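Probable transcriptional regulator (Rhodococcus jostii, PDB 3ON2) probably acts as a TetR-family transcriptional regulator that binds DNA through a helix-turn-helix, although its target and natural effector are unknown. Local coordinates at residues S66-L71 against H129-L134; G95-F100 against L110-K115. One frame throughout, in Å; residues are numbered along the deposited sequence.

Interaction 1. Residues S66-L71 against H129-L134; sequences SGFLRL and HASMDL
Leu-71 and Ser-131 mark the nearest approach of the two helical backbones, their CA atoms 6.8 Å apart. Ser-131 alone of 129-134 comes within 4.5 Å of the other segment, and its OG reaches three groups of 66-71: a carbonyl oxygen, a ring edge and a methyl. It comes within 3.5 Å of Phe-68 O, but no hydrogen bond spans the two segments; the hydroxyl bonds instead to Thr-72 OG1, one residue beyond Leu-71, so the polar link between the helices is made just outside the segment. At the Phe-68 ring the same oxygen sits at the edge, near the ring plane, 3.8 Å from CD1. The third neighbour is Leu-71, whose CD2 methyl lies 4.1 Å from OG; a chi1 of 171°, with CG anti to the backbone N, brings that methyl round to Ser-131. These contacts join helix 56-81, which follows the predicted helix-turn-helix of this TetR-type fold, to helix 122-144 of the TetR-like C-terminal region, which in relatives binds the effector. Phe-68, Leu-71, Ser-131 and Met-132 also line the pocket holding a polyether, probably acquired from the crystallisation liquor, and the Ser-131 side chain lies about 3 Å from it. The CB of Arg-70 is directed away from 129-134, and its guanidinium folds back along its own helix. There the single N-H of Arg-70 NE is bifurcated. One branch runs 3.2 Å to Ser-66 OG, the other 3.3 Å to Ser-66 O, and both are bent, at 143° and 137°. The carbonyl oxygen also takes the helical bond from Arg-70 N, the two donors arriving from opposite faces of its plane. Arg-70 NH2 forms a salt bridge with Glu-22, tying this helix to helix 13-28.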
ATOM      1  N   SER A  66       9.135  -0.525  -2.896  1.00 18.69           N
ATOM      2  CA  SER A  66       9.044  -1.397  -1.739  1.00 19.50           C
ATOM      3  C   SER A  66       7.680  -1.302  -1.033  1.00 18.35           C
ATOM      4  O   SER A  66       7.152  -2.322  -0.548  1.00 17.65           O
ATOM      5  CB  SER A  66      10.139  -1.035  -0.744  1.00 19.93           C
ATOM      6  OG  SER A  66       9.982  -1.809   0.428  1.00 25.06           O
ATOM      7  N   GLY A  67       7.143  -0.087  -0.950  1.00 16.64           N
ATOM      8  CA  GLY A  67       5.819   0.137  -0.385  1.00 15.85           C
ATOM      9  C   GLY A  67       4.710  -0.598  -1.125  1.00 15.61           C
ATOM     10  O   GLY A  67       3.867  -1.248  -0.517  1.00 14.94           O
ATOM     11  N   PHE A  68       4.705  -0.498  -2.446  1.00 15.65           N
ATOM     12  CA  PHE A  68       3.734  -1.227  -3.238  1.00 16.25           C
ATOM     13  C   PHE A  68       3.919  -2.723  -3.124  1.00 16.23           C
ATOM     14  O   PHE A  68       2.943  -3.453  -2.952  1.00 15.73           O
ATOM     15  CB  PHE A  68       3.744  -0.784  -4.702  1.00 16.22           C
ATOM     16  CG  PHE A  68       3.023   0.499  -4.935  1.00 17.57           C
ATOM     17  CD1 PHE A  68       1.629   0.569  -4.799  1.00 17.23           C
ATOM     18  CD2 PHE A  68       3.738   1.645  -5.271  1.00 18.26           C
ATOM     19  CE1 PHE A  68       0.965   1.750  -5.011  1.00 18.47           C
ATOM     20  CE2 PHE A  68       3.096   2.846  -5.478  1.00 19.64           C
ATOM     21  CZ  PHE A  68       1.709   2.908  -5.359  1.00 21.08           C
ATOM     22  N   LEU A  69       5.169  -3.188  -3.188  1.00 17.32           N
ATOM     23  CA  LEU A  69       5.435  -4.636  -3.065  1.00 17.64           C
ATOM     24  C   LEU A  69       4.862  -5.178  -1.757  1.00 17.62           C
ATOM     25  O   LEU A  69       4.203  -6.246  -1.725  1.00 18.12           O
ATOM     26  CB  LEU A  69       6.942  -4.912  -3.165  1.00 18.76           C
ATOM     27  CG  LEU A  69       7.490  -4.737  -4.585  1.00 20.04           C
ATOM     28  CD1 LEU A  69       9.005  -4.923  -4.593  1.00 24.03           C
ATOM     29  CD2 LEU A  69       6.839  -5.698  -5.580  1.00 22.08           C
ATOM     30  N   ARG A  70       5.071  -4.425  -0.684  1.00 16.80           N
ATOM     31  CA  ARG A  70       4.575  -4.792   0.641  1.00 17.27           C
ATOM     32  C   ARG A  70       3.061  -4.689   0.764  1.00 16.49           C
ATOM     33  O   ARG A  70       2.441  -5.505   1.460  1.00 16.44           O
ATOM     34  CB  ARG A  70       5.271  -3.970   1.730  1.00 17.32           C
ATOM     35  CG  ARG A  70       6.730  -4.380   1.914  1.00 19.72           C
ATOM     36  CD  ARG A  70       7.307  -3.649   3.091  1.00 22.64           C
ATOM     37  NE  ARG A  70       7.832  -2.379   2.664  1.00 26.31           N
ATOM     38  CZ  ARG A  70       7.924  -1.313   3.449  1.00 28.41           C
ATOM     39  NH1 ARG A  70       7.460  -1.349   4.705  1.00 30.04           N
ATOM     40  NH2 ARG A  70       8.449  -0.201   2.957  1.00 28.35           N
ATOM     41  N   LEU A  71       2.466  -3.703   0.095  1.00 16.09           N
ATOM     42  CA  LEU A  71       1.004  -3.594   0.078  1.00 15.98           C
ATOM     43  C   LEU A  71       0.388  -4.787  -0.649  1.00 16.26           C
ATOM     44  O   LEU A  71      -0.591  -5.375  -0.172  1.00 14.69           O
ATOM     45  CB  LEU A  71       0.537  -2.277  -0.573  1.00 16.22           C
ATOM     46  CG  LEU A  71      -0.975  -2.133  -0.856  1.00 16.12           C
ATOM     47  CD1 LEU A  71      -1.857  -2.253   0.437  1.00 13.32           C
ATOM     48  CD2 LEU A  71      -1.233  -0.806  -1.561  1.00 15.09           C
ATOM     49  N   HIS A 129       0.636  -1.063 -10.157  0.50 26.77           N
ATOM     50  CA  HIS A 129      -0.346  -1.784 -10.968  0.50 27.25           C
ATOM     51  C   HIS A 129      -0.591  -3.212 -10.474  0.50 26.94           C
ATOM     52  O   HIS A 129      -1.691  -3.737 -10.635  0.50 27.17           O
ATOM     53  CB  HIS A 129       0.039  -1.752 -12.454  0.50 27.44           C
ATOM     54  CG  HIS A 129      -0.090  -0.395 -13.072  0.50 28.26           C
ATOM     55  ND1 HIS A 129      -0.129  -0.195 -14.436  0.50 29.79           N
ATOM     56  CD2 HIS A 129      -0.220   0.829 -12.507  0.50 28.86           C
ATOM     57  CE1 HIS A 129      -0.251   1.097 -14.686  0.50 29.61           C
ATOM     58  NE2 HIS A 129      -0.314   1.740 -13.532  0.50 29.96           N
ATOM     59  N   ALA A 130       0.413  -3.826  -9.848  1.00 26.69           N
ATOM     60  CA  ALA A 130       0.241  -5.180  -9.281  1.00 26.22           C
ATOM     61  C   ALA A 130      -0.775  -5.271  -8.140  1.00 25.64           C
ATOM     62  O   ALA A 130      -1.553  -6.232  -8.079  1.00 25.20           O
ATOM     63  CB  ALA A 130       1.608  -5.764  -8.832  1.00 26.72           C
ATOM     64  N   SER A 131      -0.755  -4.282  -7.236  1.00 25.13           N
ATOM     65  CA  SER A 131      -1.703  -4.220  -6.126  1.00 25.07           C
ATOM     66  C   SER A 131      -3.122  -4.148  -6.712  1.00 24.36           C
ATOM     67  O   SER A 131      -4.038  -4.859  -6.274  1.00 23.93           O
ATOM     68  CB  SER A 131      -1.388  -3.005  -5.202  1.00 25.95           C
ATOM     69  OG  SER A 131       0.022  -2.870  -4.842  1.00 27.34           O
HETATM   70  N   MSE A 132      -3.302  -3.309  -7.727  1.00 23.75           N
HETATM   71  CA  MSE A 132      -4.615  -3.143  -8.342  1.00 24.14           C
HETATM   72  C   MSE A 132      -5.058  -4.384  -9.114  1.00 24.46           C
HETATM   73  O   MSE A 132      -6.213  -4.784  -9.006  1.00 24.61           O
HETATM   74  CB  MSE A 132      -4.672  -1.886  -9.232  1.00 24.47           C
HETATM   75  CG  MSE A 132      -6.048  -1.673  -9.937  1.00 25.42           C
HETATM   76 SE   MSE A 132      -7.572  -1.374  -8.717  1.00 27.27          SE
HETATM   77  CE  MSE A 132      -7.058   0.395  -8.079  1.00 25.22           C
ATOM     78  N   ASP A 133      -4.137  -4.991  -9.879  1.00 25.06           N
ATOM     79  CA  ASP A 133      -4.386  -6.253 -10.622  1.00 24.92           C
ATOM     80  C   ASP A 133      -4.921  -7.369  -9.738  1.00 23.95           C
ATOM     81  O   ASP A 133      -5.874  -8.065 -10.110  1.00 23.00           O
ATOM     82  CB  ASP A 133      -3.101  -6.740 -11.328  1.00 26.03           C
ATOM     83  CG  ASP A 133      -2.749  -5.920 -12.555  1.00 28.94           C
ATOM     84  OD1 ASP A 133      -3.535  -5.025 -12.949  1.00 31.50           O
ATOM     85  OD2 ASP A 133      -1.658  -6.171 -13.130  1.00 33.61           O
ATOM     86  N   LEU A 134      -4.303  -7.525  -8.566  0.50 23.51           N
ATOM     87  CA  LEU A 134      -4.765  -8.452  -7.526  0.50 23.28           C
ATOM     88  C   LEU A 134      -6.263  -8.264  -7.240  0.50 23.10           C
ATOM     89  O   LEU A 134      -7.052  -9.209  -7.303  0.50 22.99           O
ATOM     90  CB  LEU A 134      -3.944  -8.232  -6.248  0.50 23.27           C
ATOM     91  CG  LEU A 134      -4.079  -9.184  -5.057  0.50 22.75           C
ATOM     92  CD1 LEU A 134      -5.368  -8.921  -4.300  0.50 20.93           C
ATOM     93  CD2 LEU A 134      -4.007 -10.630  -5.526  0.50 22.52           C
TER

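Interaction 2. Residues G95-F100 against L110-K115; sequences GAYVSF and LMYGNK
Phe-100 and Met-111 are the nearest backbone pair, yet their CA atoms stand 12.4 Å apart, so the segments of helices 86-103 and 105-115 meet here through long side chains alone. Tyr-97 and Tyr-112 approach from opposite directions and join by their hydroxyls, with 2.6 Å between Tyr-97 OH and Tyr-112 OH; either could be the donor. Each oxygen lies in the plane of the other ring, at its edge, so the rings do not stack. A chi1 of 179° places the Tyr-97 ring trans to the main-chain N and extends the phenol to meet Tyr-112. The second bridge is a Met-aromatic contact: Met-111, a selenomethionine, brings SE 4.2 Å from Phe-100 CE2, and the line from SE to the ring centroid runs 79° off the normal, an edge approach. A phenylalanine in place of Tyr-97 would probably leave both the Tyr-112 hydroxyl and His-165 ND1 without their shared partner, since Tyr-97 OH bonds to His-165 ND1 as well. The His-165 ring also meets Tyr-112 edge-to-face. The chemistry thus implies a short hydrogen-bonded chain, Tyr-112 to Tyr-97 to His-165, in which two bonds grip the buried Tyr-97 hydroxyl.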
ATOM      1  N   GLY A  95     -10.440  -4.439   4.769  1.00 14.86           N
ATOM      2  CA  GLY A  95      -9.847  -4.322   6.100  1.00 14.13           C
ATOM      3  C   GLY A  95      -8.326  -4.278   6.059  1.00 13.74           C
ATOM      4  O   GLY A  95      -7.718  -3.461   6.754  1.00 13.51           O
ATOM      5  N   ALA A  96      -7.709  -5.135   5.238  1.00 13.44           N
ATOM      6  CA  ALA A  96      -6.246  -5.114   5.069  1.00 13.13           C
ATOM      7  C   ALA A  96      -5.727  -3.827   4.439  1.00 13.07           C
ATOM      8  O   ALA A  96      -4.655  -3.330   4.810  1.00 13.31           O
ATOM      9  CB  ALA A  96      -5.764  -6.315   4.240  1.00 13.55           C
ATOM     10  N   TYR A  97      -6.442  -3.302   3.458  1.00 12.26           N
ATOM     11  CA  TYR A  97      -6.020  -2.021   2.873  1.00 12.27           C
ATOM     12  C   TYR A  97      -6.008  -0.874   3.901  1.00 12.39           C
ATOM     13  O   TYR A  97      -5.045  -0.102   3.989  1.00 11.88           O
ATOM     14  CB  TYR A  97      -6.890  -1.606   1.673  1.00 12.02           C
ATOM     15  CG  TYR A  97      -6.400  -0.268   1.147  1.00 13.70           C
ATOM     16  CD1 TYR A  97      -5.250  -0.215   0.347  1.00 14.04           C
ATOM     17  CD2 TYR A  97      -7.008   0.933   1.520  1.00 12.16           C
ATOM     18  CE1 TYR A  97      -4.745   0.975  -0.100  1.00 16.10           C
ATOM     19  CE2 TYR A  97      -6.498   2.157   1.066  1.00 14.31           C
ATOM     20  CZ  TYR A  97      -5.369   2.163   0.247  1.00 15.00           C
ATOM     21  OH  TYR A  97      -4.816   3.319  -0.230  1.00 14.80           O
ATOM     22  N   VAL A  98      -7.113  -0.730   4.628  1.00 12.83           N
ATOM     23  CA  VAL A  98      -7.238   0.356   5.597  1.00 13.52           C
ATOM     24  C   VAL A  98      -6.183   0.204   6.698  1.00 13.93           C
ATOM     25  O   VAL A  98      -5.520   1.183   7.051  1.00 14.18           O
ATOM     26  CB  VAL A  98      -8.700   0.482   6.129  1.00 13.58           C
ATOM     27  CG1 VAL A  98      -8.831   1.607   7.181  1.00 14.32           C
ATOM     28  CG2 VAL A  98      -9.666   0.770   4.947  1.00 13.60           C
ATOM     29  N   SER A  99      -5.985  -1.008   7.204  1.00 14.77           N
ATOM     30  CA  SER A  99      -4.917  -1.239   8.197  1.00 15.79           C
ATOM     31  C   SER A  99      -3.529  -0.879   7.689  1.00 15.50           C
ATOM     32  O   SER A  99      -2.722  -0.293   8.445  1.00 15.35           O
ATOM     33  CB  SER A  99      -4.897  -2.690   8.662  1.00 15.68           C
ATOM     34  OG  SER A  99      -6.099  -2.939   9.334  1.00 20.72           O
ATOM     35  N   PHE A 100      -3.244  -1.245   6.433  1.00 14.87           N
ATOM     36  CA  PHE A 100      -1.956  -0.889   5.835  1.00 15.29           C
ATOM     37  C   PHE A 100      -1.745   0.627   5.785  1.00 15.36           C
ATOM     38  O   PHE A 100      -0.675   1.144   6.151  1.00 14.93           O
ATOM     39  CB  PHE A 100      -1.822  -1.461   4.408  1.00 15.39           C
ATOM     40  CG  PHE A 100      -0.452  -1.302   3.826  1.00 16.07           C
ATOM     41  CD1 PHE A 100       0.485  -2.325   3.939  1.00 17.86           C
ATOM     42  CD2 PHE A 100      -0.082  -0.108   3.175  1.00 15.94           C
ATOM     43  CE1 PHE A 100       1.782  -2.170   3.393  1.00 17.26           C
ATOM     44  CE2 PHE A 100       1.199   0.058   2.649  1.00 15.85           C
ATOM     45  CZ  PHE A 100       2.133  -0.975   2.758  1.00 17.65           C
ATOM     46  N   LEU A 110       3.964   8.820   0.045  1.00 16.76           N
ATOM     47  CA  LEU A 110       5.104   8.770  -0.865  1.00 16.86           C
ATOM     48  C   LEU A 110       4.826   7.846  -2.066  1.00 17.30           C
ATOM     49  O   LEU A 110       5.093   8.208  -3.215  1.00 17.26           O
ATOM     50  CB  LEU A 110       6.393   8.370  -0.128  1.00 17.35           C
ATOM     51  CG  LEU A 110       7.656   8.170  -0.993  1.00 19.91           C
ATOM     52  CD1 LEU A 110       8.116   9.455  -1.691  1.00 20.94           C
ATOM     53  CD2 LEU A 110       8.802   7.624  -0.130  1.00 23.00           C
HETATM   54  N   MSE A 111       4.289   6.661  -1.790  1.00 17.20           N
HETATM   55  CA  MSE A 111       3.949   5.679  -2.818  1.00 17.66           C
HETATM   56  C   MSE A 111       3.089   6.305  -3.906  1.00 18.18           C
HETATM   57  O   MSE A 111       3.447   6.247  -5.074  1.00 18.52           O
HETATM   58  CB  MSE A 111       3.198   4.506  -2.201  1.00 16.99           C
HETATM   59  CG  MSE A 111       4.099   3.549  -1.451  1.00 19.21           C
HETATM   60 SE   MSE A 111       3.080   2.442  -0.211  1.00 22.31          SE
HETATM   61  CE  MSE A 111       1.820   1.490  -1.394  1.00 17.55           C
ATOM     62  N   TYR A 112       1.973   6.919  -3.507  1.00 18.83           N
ATOM     63  CA  TYR A 112       1.048   7.535  -4.451  1.00 19.34           C
ATOM     64  C   TYR A 112       1.586   8.800  -5.137  1.00 20.09           C
ATOM     65  O   TYR A 112       1.354   8.991  -6.322  1.00 20.52           O
ATOM     66  CB  TYR A 112      -0.304   7.800  -3.779  1.00 19.84           C
ATOM     67  CG  TYR A 112      -1.018   6.541  -3.331  1.00 19.14           C
ATOM     68  CD1 TYR A 112      -0.815   5.343  -3.976  1.00 20.28           C
ATOM     69  CD2 TYR A 112      -1.914   6.564  -2.268  1.00 20.60           C
ATOM     70  CE1 TYR A 112      -1.475   4.198  -3.572  1.00 20.18           C
ATOM     71  CE2 TYR A 112      -2.579   5.438  -1.869  1.00 19.53           C
ATOM     72  CZ  TYR A 112      -2.349   4.246  -2.513  1.00 19.28           C
ATOM     73  OH  TYR A 112      -3.006   3.098  -2.115  1.00 15.47           O
ATOM     74  N   GLY A 113       2.317   9.630  -4.399  1.00 20.60           N
ATOM     75  CA  GLY A 113       2.899  10.861  -4.935  1.00 21.51           C
ATOM     76  C   GLY A 113       3.972  10.550  -5.962  1.00 22.40           C
ATOM     77  O   GLY A 113       4.087  11.232  -6.976  1.00 23.13           O
ATOM     78  N   ASN A 114       4.745   9.504  -5.696  1.00 22.91           N
ATOM     79  CA  ASN A 114       5.875   9.134  -6.533  1.00 23.55           C
ATOM     80  C   ASN A 114       5.348   8.489  -7.811  1.00 24.25           C
ATOM     81  O   ASN A 114       5.732   8.887  -8.917  1.00 24.21           O
ATOM     82  CB  ASN A 114       6.825   8.200  -5.762  1.00 23.27           C
ATOM     83  CG  ASN A 114       8.007   7.746  -6.590  1.00 23.11           C
ATOM     84  OD1 ASN A 114       7.879   6.875  -7.438  1.00 25.89           O
ATOM     85  ND2 ASN A 114       9.169   8.330  -6.339  1.00 21.94           N
ATOM     86  N   LYS A 115       4.448   7.515  -7.638  1.00 24.90           N
ATOM     87  CA  LYS A 115       3.849   6.766  -8.741  1.00 26.60           C
ATOM     88  C   LYS A 115       3.214   7.653  -9.804  1.00 28.08           C
ATOM     89  O   LYS A 115       3.265   7.315 -10.997  1.00 28.38           O
ATOM     90  CB  LYS A 115       2.802   5.776  -8.234  1.00 26.51           C
ATOM     91  CG  LYS A 115       2.284   4.833  -9.312  1.00 28.75           C
ATOM     92  CD  LYS A 115       1.198   3.904  -8.788  1.00 32.80           C
ATOM     93  CE  LYS A 115       0.601   3.052  -9.895  1.00 35.74           C
ATOM     94  NZ  LYS A 115      -0.059   3.914 -10.907  1.00 38.39           N
TER

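How the interactions relate
The centres of interactions 1 and 2 lie 9 Å apart, and Phe-68 and Met-111 bring them into direct packing. Phe-68 CE2 is 3.4 Å from Met-111 O, Met-111 CE is 3.5 Å from Gly-67 O, and Phe-68 CZ rests 3.6 Å from Lys-115 CD. Leu-71 touches Tyr-97 and Phe-100 of helix 86-103; with Phe-68 against helix 105-115 and Ser-131 coming from helix 122-144, helix 56-81 meets all three. Both contacts contribute to one polyether-holding pocket: the Ser-131 side chain approaches the molecule to about 3 Å and that of Tyr-112 to about 4 Å. Such a site is consistent with the effector cavity of TetR relatives, although the natural ligand is unknown.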